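MmeI (Methylophilus methylotrophus, PDB 5HR4) probably methylates adenine in DNA using S-adenosyl-L-methionine and, as a Type IIL restriction-modification enzyme, combines modification and cleavage of DNA in one chain. Local coordinates at residues G650-T655 against L691-A696. Residues are numbered along the deposited sequence; the frame is centred on the assembly and turned at random.
Sequences GNFLFT and LWLDGA
Phe652 meets Leu691 through backbone and side chain together, where strand 653-655, outermost in its sheet within this chain, runs antiparallel to strand 688-691 in the target recognition domain. The amide of Leu691 donates to the carbonyl of Phe652, with 2.9 Å between Leu691 N and Phe652 O. This bond continues the antiparallel pairing made further along by the backbones of Phe654 and Trp689.

With CG anti to its own carbonyl carbon (chi1 -74°), the Phe652 ring extends alongside the chain leaving strand 688-691. Its side chain crosses that of Leu691 at about a right angle, CD1 lying 4.2 Å from Leu691 CB. The far end of the ring reaches Leu693, whose CD1 approaches obliquely, 4.0 Å from CZ and 4.1 Å from CE1 of Phe652. One aromatic ring thus bridges two leucines, while Val714 of helix 705-719 also packs on it. Phe654, two residues on, has its ring near the Leu691 side chain, though the detail of that approach is doubtful, and joins Phe662 and Phe673 in an aromatic cluster.

Cutting Phe652 back to an alanine is likely to leave Leu693 CD1 without its aromatic partner and open a gap between the chain after strand 688-691 and Val714 of helix 705-719. Across the interface the side-chain contacts are apolar, and the single hydrogen bond, consistent with the antiparallel register shared with Phe654 and Trp689, satisfies an amide and a carbonyl of buried residues; the rest of the contact is hydrophobic packing.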
loop_
_atom_site.group_PDB
_atom_site.type_symbol
_atom_site.label_atom_id
_atom_site.label_comp_id
_atom_site.label_asym_id
_atom_site.label_seq_id
_atom_site.Cartn_x
_atom_site.Cartn_y
_atom_site.Cartn_z
ATOM N N GLY A 650 9.524 -1.988 -28.575
ATOM C CA GLY A 650 10.689 -1.212 -28.964
ATOM C C GLY A 650 11.130 -1.352 -30.407
ATOM O O GLY A 650 12.031 -0.615 -30.839
ATOM N N ASN A 651 10.528 -2.260 -31.180
ATOM C CA ASN A 651 10.999 -2.515 -32.537
ATOM C C ASN A 651 10.953 -1.278 -33.425
ATOM O O ASN A 651 11.737 -1.180 -34.375
ATOM C CB ASN A 651 10.191 -3.651 -33.136
ATOM C CG ASN A 651 10.418 -4.952 -32.403
ATOM O OD1 ASN A 651 9.513 -5.489 -31.749
ATOM N ND2 ASN A 651 11.638 -5.476 -32.501
ATOM N N PHE A 652 10.090 -0.318 -33.133
ATOM C CA PHE A 652 10.073 0.901 -33.921
ATOM C C PHE A 652 10.913 2.030 -33.334
ATOM O O PHE A 652 10.854 3.135 -33.868
ATOM C CB PHE A 652 8.639 1.397 -34.111
ATOM C CG PHE A 652 7.853 0.576 -35.075
ATOM C CD1 PHE A 652 8.499 -0.269 -35.957
ATOM C CD2 PHE A 652 6.476 0.636 -35.102
ATOM C CE1 PHE A 652 7.796 -1.038 -36.849
ATOM C CE2 PHE A 652 5.758 -0.147 -35.999
ATOM C CZ PHE A 652 6.426 -0.980 -36.873
ATOM N N LEU A 653 11.692 1.797 -32.271
ATOM C CA LEU A 653 12.364 2.882 -31.552
ATOM C C LEU A 653 13.878 2.683 -31.541
ATOM O O LEU A 653 14.372 1.548 -31.554
ATOM C CB LEU A 653 11.851 2.992 -30.112
ATOM C CG LEU A 653 10.333 2.927 -29.910
ATOM C CD1 LEU A 653 10.002 2.747 -28.440
ATOM C CD2 LEU A 653 9.647 4.158 -30.484
ATOM N N PHE A 654 14.612 3.804 -31.534
ATOM C CA PHE A 654 16.063 3.809 -31.703
ATOM C C PHE A 654 16.717 4.985 -30.969
ATOM O O PHE A 654 16.215 6.116 -30.995
ATOM C CB PHE A 654 16.476 3.920 -33.179
ATOM C CG PHE A 654 15.991 2.815 -34.062
ATOM C CD1 PHE A 654 14.696 2.819 -34.564
ATOM C CD2 PHE A 654 16.849 1.803 -34.459
ATOM C CE1 PHE A 654 14.253 1.803 -35.399
ATOM C CE2 PHE A 654 16.406 0.786 -35.314
ATOM C CZ PHE A 654 15.108 0.796 -35.788
ATOM N N THR A 655 17.862 4.701 -30.351
ATOM C CA THR A 655 18.882 5.688 -30.037
ATOM C C THR A 655 19.528 6.226 -31.315
ATOM O O THR A 655 19.488 5.587 -32.378
ATOM C CB THR A 655 19.971 5.042 -29.199
ATOM O OG1 THR A 655 20.732 4.160 -30.044
ATOM C CG2 THR A 655 19.356 4.225 -28.073
ATOM N N LEU A 691 10.637 4.658 -36.373
ATOM C CA LEU A 691 10.176 4.352 -37.725
ATOM C C LEU A 691 8.708 4.730 -37.828
ATOM O O LEU A 691 7.859 4.064 -37.231
ATOM C CB LEU A 691 10.333 2.867 -38.023
ATOM C CG LEU A 691 11.467 2.405 -38.934
ATOM C CD1 LEU A 691 11.675 3.360 -40.093
ATOM C CD2 LEU A 691 12.692 2.350 -38.108
ATOM N N TRP A 692 8.386 5.776 -38.592
ATOM C CA TRP A 692 7.004 6.259 -38.687
ATOM C C TRP A 692 6.426 5.834 -40.036
ATOM O O TRP A 692 6.716 6.442 -41.072
ATOM C CB TRP A 692 6.926 7.767 -38.486
ATOM C CG TRP A 692 5.529 8.268 -38.460
ATOM C CD1 TRP A 692 4.885 8.962 -39.442
ATOM C CD2 TRP A 692 4.583 8.099 -37.402
ATOM N NE1 TRP A 692 3.597 9.248 -39.060
ATOM C CE2 TRP A 692 3.385 8.725 -37.807
ATOM C CE3 TRP A 692 4.635 7.491 -36.141
ATOM C CZ2 TRP A 692 2.248 8.755 -37.001
ATOM C CZ3 TRP A 692 3.505 7.523 -35.338
ATOM C CH2 TRP A 692 2.326 8.153 -35.775
ATOM N N LEU A 693 5.568 4.810 -40.007
ATOM C CA LEU A 693 5.075 4.144 -41.205
ATOM C C LEU A 693 3.612 4.421 -41.516
ATOM O O LEU A 693 3.109 3.902 -42.520
ATOM C CB LEU A 693 5.291 2.639 -41.078
ATOM C CG LEU A 693 6.760 2.344 -40.789
ATOM C CD1 LEU A 693 6.953 0.915 -40.373
ATOM C CD2 LEU A 693 7.591 2.668 -42.017
ATOM N N ASP A 694 2.917 5.222 -40.700
ATOM C CA ASP A 694 1.563 5.656 -41.035
ATOM C C ASP A 694 1.558 6.284 -42.425
ATOM O O ASP A 694 2.156 7.346 -42.642
ATOM C CB ASP A 694 1.018 6.645 -39.992
ATOM C CG ASP A 694 -0.495 6.857 -40.112
ATOM O OD1 ASP A 694 -1.239 5.864 -40.297
ATOM O OD2 ASP A 694 -0.943 8.020 -40.016
ATOM N N GLY A 695 0.919 5.604 -43.374
ATOM C CA GLY A 695 0.846 6.084 -44.736
ATOM C C GLY A 695 2.123 5.864 -45.519
ATOM O O GLY A 695 2.576 6.753 -46.253
ATOM N N ALA A 696 2.729 4.692 -45.368
ATOM C CA ALA A 696 3.912 4.365 -46.142
ATOM C C ALA A 696 3.495 3.688 -47.438
ATOM O O ALA A 696 2.547 2.890 -47.460
ATOM C CB ALA A 696 4.855 3.463 -45.349
#